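Local coordinates for protein congerin II (Conger myriaster, PDB 1IS3) that binds beta-galactosides such as lactose as a homodimeric galectin of the conger eel, though its physiological role is not yet known, at residues R48-G52 with A53-V57; I121-A124 with G125-L129. All coordinates share one frame; numbering follows the deposited sequence.

How the contacts relate
Both contacts are local turns of one galectin domain, a sandwich of two antiparallel sheets, and their centres lie about 17 Å apart, with nearest atoms about 6 Å from each other. Contact 1 comes first along the chain, in the loop joining strands 40-48 and 57-64 of the larger sheet, and it holds part of the lactose site. Contact 2 follows near the C-terminus, where strand 117-125 of that same sheet gives way to strand 127-134 of the five-stranded one. Strand 29-34, paired with both 40-48 and 117-125, lies between them in the sheet. One contact thus serves sugar recognition, the other the joining of the two layers.

Contact 1. Residues R48-G52 with A53-V57. With GAL (beta-D-galactopyranose), chain B; BGC (beta-D-glucopyranose), chain C.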
ATOM      1  N   ARG A  48     -14.787   1.339 -17.829  1.00  7.33           N
ATOM      2  CA  ARG A  48     -15.520   0.317 -18.572  1.00  7.87           C
ATOM      3  C   ARG A  48     -15.143   0.301 -20.040  1.00  8.74           C
ATOM      4  O   ARG A  48     -15.448   1.251 -20.779  1.00  9.06           O
ATOM      5  CB  ARG A  48     -17.020   0.563 -18.440  1.00  7.61           C
ATOM      6  CG  ARG A  48     -17.501   0.335 -17.003  1.00  7.87           C
ATOM      7  CD  ARG A  48     -18.966   0.750 -16.784  1.00 10.07           C
ATOM      8  NE  ARG A  48     -19.349   0.582 -15.372  1.00  9.25           N
ATOM      9  CZ  ARG A  48     -20.600   0.618 -14.886  1.00 10.94           C
ATOM     10  NH1 ARG A  48     -20.843   0.448 -13.574  1.00  8.91           N
ATOM     11  NH2 ARG A  48     -21.602   0.861 -15.715  1.00  9.33           N
ATOM     12  N   PHE A  49     -14.468  -0.782 -20.440  1.00  8.97           N
ATOM     13  CA  PHE A  49     -14.118  -0.987 -21.835  1.00  9.49           C
ATOM     14  C   PHE A  49     -15.333  -1.565 -22.526  1.00 10.42           C
ATOM     15  O   PHE A  49     -15.719  -1.065 -23.591  1.00 11.86           O
ATOM     16  CB  PHE A  49     -12.958  -1.955 -21.991  1.00  9.02           C
ATOM     17  CG  PHE A  49     -11.720  -1.267 -21.444  1.00 11.28           C
ATOM     18  CD1 PHE A  49     -11.407  -1.394 -20.073  1.00 10.35           C
ATOM     19  CD2 PHE A  49     -10.934  -0.458 -22.300  1.00 11.29           C
ATOM     20  CE1 PHE A  49     -10.313  -0.702 -19.561  1.00 13.47           C
ATOM     21  CE2 PHE A  49      -9.829   0.229 -21.764  1.00 11.84           C
ATOM     22  CZ  PHE A  49      -9.523   0.110 -20.404  1.00 12.14           C
ATOM     23  N   SER A  50     -15.916  -2.624 -21.943  1.00 11.51           N
ATOM     24  CA  SER A  50     -17.180  -3.159 -22.447  1.00 12.75           C
ATOM     25  C   SER A  50     -17.912  -3.809 -21.276  1.00 12.17           C
ATOM     26  O   SER A  50     -17.483  -4.834 -20.737  1.00 12.27           O
ATOM     27  CB  SER A  50     -16.922  -4.188 -23.580  1.00 12.68           C
ATOM     28  OG  SER A  50     -18.107  -4.584 -24.284  1.00 14.38           O
ATOM     29  N   TYR A  51     -18.995  -3.157 -20.867  1.00 13.48           N
ATOM     30  CA  TYR A  51     -19.769  -3.647 -19.744  1.00 14.96           C
ATOM     31  C   TYR A  51     -21.197  -3.286 -20.025  1.00 16.19           C
ATOM     32  O   TYR A  51     -21.575  -2.114 -19.933  1.00 17.70           O
ATOM     33  CB  TYR A  51     -19.287  -2.979 -18.422  1.00 14.02           C
ATOM     34  CG  TYR A  51     -20.106  -3.380 -17.199  1.00 12.89           C
ATOM     35  CD1 TYR A  51     -20.105  -4.704 -16.744  1.00 13.98           C
ATOM     36  CD2 TYR A  51     -20.854  -2.422 -16.531  1.00 13.38           C
ATOM     37  CE1 TYR A  51     -20.848  -5.072 -15.617  1.00 13.74           C
ATOM     38  CE2 TYR A  51     -21.605  -2.770 -15.403  1.00 14.14           C
ATOM     39  CZ  TYR A  51     -21.591  -4.096 -14.954  1.00 14.34           C
ATOM     40  OH  TYR A  51     -22.320  -4.413 -13.824  1.00 15.45           O
ATOM     41  N   GLY A  52     -22.021  -4.273 -20.338  1.00 19.12           N
ATOM     42  CA  GLY A  52     -23.419  -4.014 -20.688  1.00 20.30           C
ATOM     43  C   GLY A  52     -23.440  -3.111 -21.907  1.00 21.49           C
ATOM     44  O   GLY A  52     -22.723  -3.387 -22.872  1.00 23.42           O
ATOM     45  N   ALA A  53     -24.177  -2.009 -21.851  1.00 22.06           N
ATOM     46  CA  ALA A  53     -24.188  -1.047 -22.937  1.00 22.52           C
ATOM     47  C   ALA A  53     -23.066  -0.040 -22.819  1.00 22.32           C
ATOM     48  O   ALA A  53     -22.974   0.838 -23.667  1.00 23.23           O
ATOM     49  CB  ALA A  53     -25.459  -0.224 -22.967  1.00 23.89           C
ATOM     50  N   ASP A  54     -22.240  -0.068 -21.770  1.00 20.25           N
ATOM     51  CA  ASP A  54     -21.162   0.892 -21.580  1.00 19.13           C
ATOM     52  C   ASP A  54     -19.872   0.494 -22.267  1.00 18.11           C
ATOM     53  O   ASP A  54     -19.346  -0.607 -22.038  1.00 17.52           O
ATOM     54  CB  ASP A  54     -20.901   1.054 -20.095  1.00 18.18           C
ATOM     55  CG  ASP A  54     -21.993   1.845 -19.402  1.00 20.14           C
ATOM     56  OD1 ASP A  54     -22.487   2.793 -20.009  1.00 21.58           O
ATOM     57  OD2 ASP A  54     -22.337   1.553 -18.268  1.00 17.83           O
ATOM     58  N   GLN A  55     -19.357   1.387 -23.114  1.00 18.50           N
ATOM     59  CA  GLN A  55     -18.106   1.142 -23.832  1.00 18.42           C
ATOM     60  C   GLN A  55     -17.329   2.440 -23.785  1.00 16.69           C
ATOM     61  O   GLN A  55     -17.825   3.507 -24.169  1.00 16.68           O
ATOM     62  CB  GLN A  55     -18.356   0.741 -25.301  1.00 21.88           C
ATOM     63  CG  GLN A  55     -19.022  -0.642 -25.534  1.00 26.98           C
ATOM     64  CD  GLN A  55     -19.573  -0.742 -26.956  1.00 31.11           C
ATOM     65  OE1 GLN A  55     -18.887  -0.325 -27.908  1.00 33.70           O
ATOM     66  NE2 GLN A  55     -20.798  -1.229 -27.191  1.00 31.93           N
ATOM     67  N   ASN A  56     -16.120   2.338 -23.212  1.00 14.91           N
ATOM     68  CA  ASN A  56     -15.163   3.425 -23.047  1.00 13.82           C
ATOM     69  C   ASN A  56     -15.763   4.623 -22.294  1.00 13.69           C
ATOM     70  O   ASN A  56     -15.833   5.791 -22.719  1.00 13.51           O
ATOM     71  CB  ASN A  56     -14.597   3.865 -24.445  1.00 16.33           C
ATOM     72  CG  ASN A  56     -14.047   2.666 -25.212  1.00 18.51           C
ATOM     73  OD1 ASN A  56     -13.318   1.816 -24.690  1.00 20.93           O
ATOM     74  ND2 ASN A  56     -14.502   2.449 -26.446  1.00 20.91           N
ATOM     75  N   VAL A  57     -16.196   4.318 -21.064  1.00 12.18           N
ATOM     76  CA  VAL A  57     -16.776   5.340 -20.190  1.00 11.60           C
ATOM     77  C   VAL A  57     -16.252   5.123 -18.769  1.00 10.74           C
ATOM     78  O   VAL A  57     -15.900   3.989 -18.383  1.00  9.84           O
ATOM     79  CB  VAL A  57     -18.364   5.231 -20.301  1.00 12.74           C
ATOM     80  CG1 VAL A  57     -18.838   3.889 -19.878  1.00 14.11           C
ATOM     81  CG2 VAL A  57     -19.039   6.264 -19.411  1.00 15.52           C
TER
HETATM   82  C1  GAL B   2     -23.108  -1.190 -11.414  1.00 12.30           C
HETATM   83  C2  GAL B   2     -22.015  -2.241 -11.265  1.00 10.57           C
HETATM   84  C3  GAL B   2     -21.244  -2.036  -9.969  1.00 10.24           C
HETATM   85  C4  GAL B   2     -20.732  -0.595  -9.883  1.00 10.26           C
HETATM   86  C5  GAL B   2     -21.907   0.360 -10.053  1.00 10.08           C
HETATM   87  C6  GAL B   2     -21.488   1.805 -10.020  1.00 10.14           C
HETATM   88  O2  GAL B   2     -22.599  -3.529 -11.264  1.00 11.69           O
HETATM   89  O3  GAL B   2     -20.153  -2.943  -9.918  1.00 10.94           O
HETATM   90  O4  GAL B   2     -19.755  -0.346 -10.887  1.00  8.52           O
HETATM   91  O5  GAL B   2     -22.554   0.129 -11.318  1.00 10.17           O
HETATM   92  O6  GAL B   2     -22.616   2.656 -10.103  1.00 11.57           O
HETATM   93  C2  BGC C   1     -26.166   0.791 -14.524  1.00 18.77           C
HETATM   94  C3  BGC C   1     -24.818   0.139 -14.221  1.00 17.10           C
HETATM   95  C4  BGC C   1     -24.913  -0.630 -12.908  1.00 16.64           C
HETATM   96  C5  BGC C   1     -26.069  -1.644 -12.983  1.00 20.00           C
HETATM   97  C6  BGC C   1     -26.297  -2.368 -11.674  1.00 21.99           C
HETATM   98  C1  BGC C   1     -27.240  -0.292 -14.572  1.00 20.26           C
HETATM   99  O1  BGC C   1     -28.476   0.293 -14.804  1.00 24.82           O
HETATM  100  O2  BGC C   1     -26.111   1.471 -15.770  1.00 19.34           O
HETATM  101  O3  BGC C   1     -23.810   1.130 -14.138  1.00 12.44           O
HETATM  102  O4  BGC C   1     -23.677  -1.328 -12.672  1.00 13.92           O
HETATM  103  O5  BGC C   1     -27.301  -0.970 -13.310  1.00 22.34           O
HETATM  104  O6  BGC C   1     -26.538  -1.445 -10.619  1.00 25.65           O
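Arg48 and Asp54 meet across the turn through a salt bridge, Arg48 NH2 to Asp54 OD2 at 2.7 Å. The oxygen lies in the plane of the guanidinium but is approached on its anti side, the two flat groups being turned 43° from each other. The arginine chain runs extended from CG to NE, carrying its head past Asp54 to the lactose. There the edge of the guanidinium faces both sugars: Arg48 NH2 also bonds to O3 of the glucose at 2.7 Å. Arg48 NH1 reaches the galactose ring oxygen O5 at 2.8 Å, and its bond to the galactose hydroxyl O4 is 3.0 Å long. With Arg48 NE bridged to Asp46, acidic groups on two sides probably fix the rotation of the head. The other oxygen of Asp54 pairs with Arg74, so one carboxylate bridges two arginines of the pocket and probably helps to position them.

This is the lactose site of a galectin, and the loop that contributes to it closes with a type II' turn from Tyr51 to Asp54, Gly52 taking the positive phi. Tyr51 and Asp54 exchange two backbone bonds, of which Tyr51 N to Asp54 O is 2.8 Å. At the base Asn56 and Val57 both face Arg48 in a G1 bulge, Arg48 N giving a nearly straight bond to Val57 O (165°).

Tyr51, its CG anti to the backbone N (chi1 177°), runs alongside Arg48 and turns its ring edge to the guanidinium, with Tyr51 CD2 3.3 Å above that plane near its periphery. Tyr51 OH ends 2.7 Å from galactose O2, a hydrogen bond in which either group may donate. Arg29 makes a cation-pi contact with the same ring.

Contact 2. Residues I121-A124 with G125-L129; sequences IYLA and GDARL
Leu123 is the residue of 121-124 that reaches across the turn, its side chain directed toward 125-129. Its CG lies anti to the backbone N (chi1 -179°), and the two methyls part to different neighbours. Leu123 CD1 meets CD2 of Leu129 at 3.7 Å. The two leucine side chains lie antiparallel and overlap along their lengths, with Leu123 CB also near Leu129 CG, at 4.1 Å. Leu123 CD2 instead comes up to the backbone of Ala127, 3.4 Å from its O, with Ala127 CB at 4.2 Å. Phe30 touches both Leu123 and Ala127, and Leu129 packs on Ala4 and on Ile9 of the second subunit.

Ala124 turns its CB away from the body of 125-129 and packs on Ser31. The chain then bends through Gly125, whose pairing of a positive phi (88°) with a strongly negative psi is a conformation that glycine tolerates readily. An inverse gamma turn centred on Asp126 follows, with Ala127 N bonded to Gly125 O at 3.0 Å, and Asp126 OD1 accepts a bond from Thr28 N.

The axes of 121-124 and 127-129 approach to 7.3 Å, with N-to-C directions 148° apart, so roughly antiparallel, and the contact between them is carried by apolar side chains: a tight connection between the two facing sheets of the galectin beta-sandwich.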
ATOM      1  N   ILE A 121      -7.659   1.395   0.158  1.00  7.19           N
ATOM      2  CA  ILE A 121      -7.574   1.780  -1.230  1.00  7.35           C
ATOM      3  C   ILE A 121      -7.410   0.451  -1.952  1.00  7.44           C
ATOM      4  O   ILE A 121      -6.537  -0.320  -1.534  1.00  7.19           O
ATOM      5  CB  ILE A 121      -6.352   2.684  -1.436  1.00  9.14           C
ATOM      6  CG1 ILE A 121      -6.534   4.000  -0.720  1.00 10.39           C
ATOM      7  CG2 ILE A 121      -6.150   2.908  -2.915  1.00 11.44           C
ATOM      8  CD1 ILE A 121      -5.242   4.341   0.037  1.00 13.08           C
ATOM      9  N   TYR A 122      -8.182   0.076  -2.979  1.00  6.79           N
ATOM     10  CA  TYR A 122      -7.920  -1.156  -3.675  1.00  7.01           C
ATOM     11  C   TYR A 122      -8.343  -1.060  -5.125  1.00  8.26           C
ATOM     12  O   TYR A 122      -9.196  -0.234  -5.502  1.00  7.92           O
ATOM     13  CB  TYR A 122      -8.645  -2.343  -3.036  1.00  7.54           C
ATOM     14  CG  TYR A 122     -10.166  -2.444  -3.146  1.00  7.74           C
ATOM     15  CD1 TYR A 122     -10.743  -3.222  -4.156  1.00  8.70           C
ATOM     16  CD2 TYR A 122     -10.979  -1.857  -2.186  1.00  7.54           C
ATOM     17  CE1 TYR A 122     -12.121  -3.431  -4.191  1.00  8.29           C
ATOM     18  CE2 TYR A 122     -12.369  -2.065  -2.223  1.00 10.14           C
ATOM     19  CZ  TYR A 122     -12.940  -2.857  -3.225  1.00  9.56           C
ATOM     20  OH  TYR A 122     -14.320  -3.093  -3.230  1.00 10.87           O
ATOM     21  N   LEU A 123      -7.739  -1.930  -5.915  1.00  8.15           N
ATOM     22  CA  LEU A 123      -8.067  -2.062  -7.330  1.00  8.51           C
ATOM     23  C   LEU A 123      -8.762  -3.397  -7.475  1.00  8.54           C
ATOM     24  O   LEU A 123      -8.321  -4.393  -6.877  1.00 10.37           O
ATOM     25  CB  LEU A 123      -6.787  -2.041  -8.199  1.00 10.38           C
ATOM     26  CG  LEU A 123      -6.997  -2.158  -9.712  1.00 11.82           C
ATOM     27  CD1 LEU A 123      -6.310  -1.039 -10.490  1.00 12.43           C
ATOM     28  CD2 LEU A 123      -6.468  -3.512 -10.112  1.00 15.10           C
ATOM     29  N   ALA A 124      -9.811  -3.440  -8.283  1.00  8.05           N
ATOM     30  CA  ALA A 124     -10.500  -4.685  -8.566  1.00  8.70           C
ATOM     31  C   ALA A 124     -10.728  -4.785 -10.087  1.00  8.64           C
ATOM     32  O   ALA A 124     -10.663  -3.803 -10.828  1.00  7.39           O
ATOM     33  CB  ALA A 124     -11.844  -4.726  -7.858  1.00  8.81           C
ATOM     34  N   GLY A 125     -10.987  -5.994 -10.581  1.00  8.98           N
ATOM     35  CA  GLY A 125     -11.255  -6.217 -11.999  1.00  7.79           C
ATOM     36  C   GLY A 125     -10.008  -6.470 -12.873  1.00  8.57           C
ATOM     37  O   GLY A 125      -8.954  -6.932 -12.415  1.00  9.11           O
ATOM     38  N   ASP A 126     -10.110  -6.138 -14.162  1.00  7.28           N
ATOM     39  CA  ASP A 126      -9.133  -6.543 -15.151  1.00  6.99           C
ATOM     40  C   ASP A 126      -7.943  -5.610 -15.407  1.00  7.41           C
ATOM     41  O   ASP A 126      -7.723  -5.073 -16.514  1.00  7.58           O
ATOM     42  CB  ASP A 126      -9.853  -6.778 -16.453  1.00  8.51           C
ATOM     43  CG  ASP A 126     -10.907  -7.869 -16.428  1.00 11.37           C
ATOM     44  OD1 ASP A 126     -11.848  -7.754 -17.217  1.00 12.49           O
ATOM     45  OD2 ASP A 126     -10.818  -8.828 -15.651  1.00 11.09           O
ATOM     46  N   ALA A 127      -7.152  -5.442 -14.342  1.00  6.92           N
ATOM     47  CA  ALA A 127      -5.941  -4.616 -14.370  1.00  6.67           C
ATOM     48  C   ALA A 127      -5.046  -5.023 -13.189  1.00  7.08           C
ATOM     49  O   ALA A 127      -5.407  -5.878 -12.368  1.00  7.52           O
ATOM     50  CB  ALA A 127      -6.260  -3.122 -14.241  1.00  6.22           C
ATOM     51  N   ARG A 128      -3.834  -4.512 -13.151  1.00  8.04           N
ATOM     52  CA  ARG A 128      -2.954  -4.779 -12.037  1.00  9.23           C
ATOM     53  C   ARG A 128      -2.247  -3.494 -11.693  1.00  9.47           C
ATOM     54  O   ARG A 128      -2.131  -2.611 -12.554  1.00  8.42           O
ATOM     55  CB  ARG A 128      -1.970  -5.873 -12.436  1.00 11.10           C
ATOM     56  CG  ARG A 128      -1.114  -5.579 -13.632  1.00 13.94           C
ATOM     57  CD  ARG A 128      -0.472  -6.886 -14.101  1.00 18.22           C
ATOM     58  NE  ARG A 128       0.232  -6.687 -15.364  1.00 21.78           N
ATOM     59  CZ  ARG A 128       1.510  -6.260 -15.411  1.00 24.81           C
ATOM     60  NH1 ARG A 128       2.221  -6.003 -14.285  1.00 25.24           N
ATOM     61  NH2 ARG A 128       2.077  -6.015 -16.614  1.00 25.50           N
ATOM     62  N   LEU A 129      -1.822  -3.362 -10.444  1.00  9.27           N
ATOM     63  CA  LEU A 129      -1.062  -2.181 -10.053  1.00 10.10           C
ATOM     64  C   LEU A 129       0.427  -2.511 -10.049  1.00  9.97           C
ATOM     65  O   LEU A 129       0.824  -3.649  -9.793  1.00 11.13           O
ATOM     66  CB  LEU A 129      -1.462  -1.669  -8.641  1.00 10.88           C
ATOM     67  CG  LEU A 129      -2.858  -1.044  -8.423  1.00 11.84           C
ATOM     68  CD1 LEU A 129      -3.075  -0.590  -6.974  1.00 11.40           C
ATOM     69  CD2 LEU A 129      -2.990   0.133  -9.411  1.00 12.28           C
TER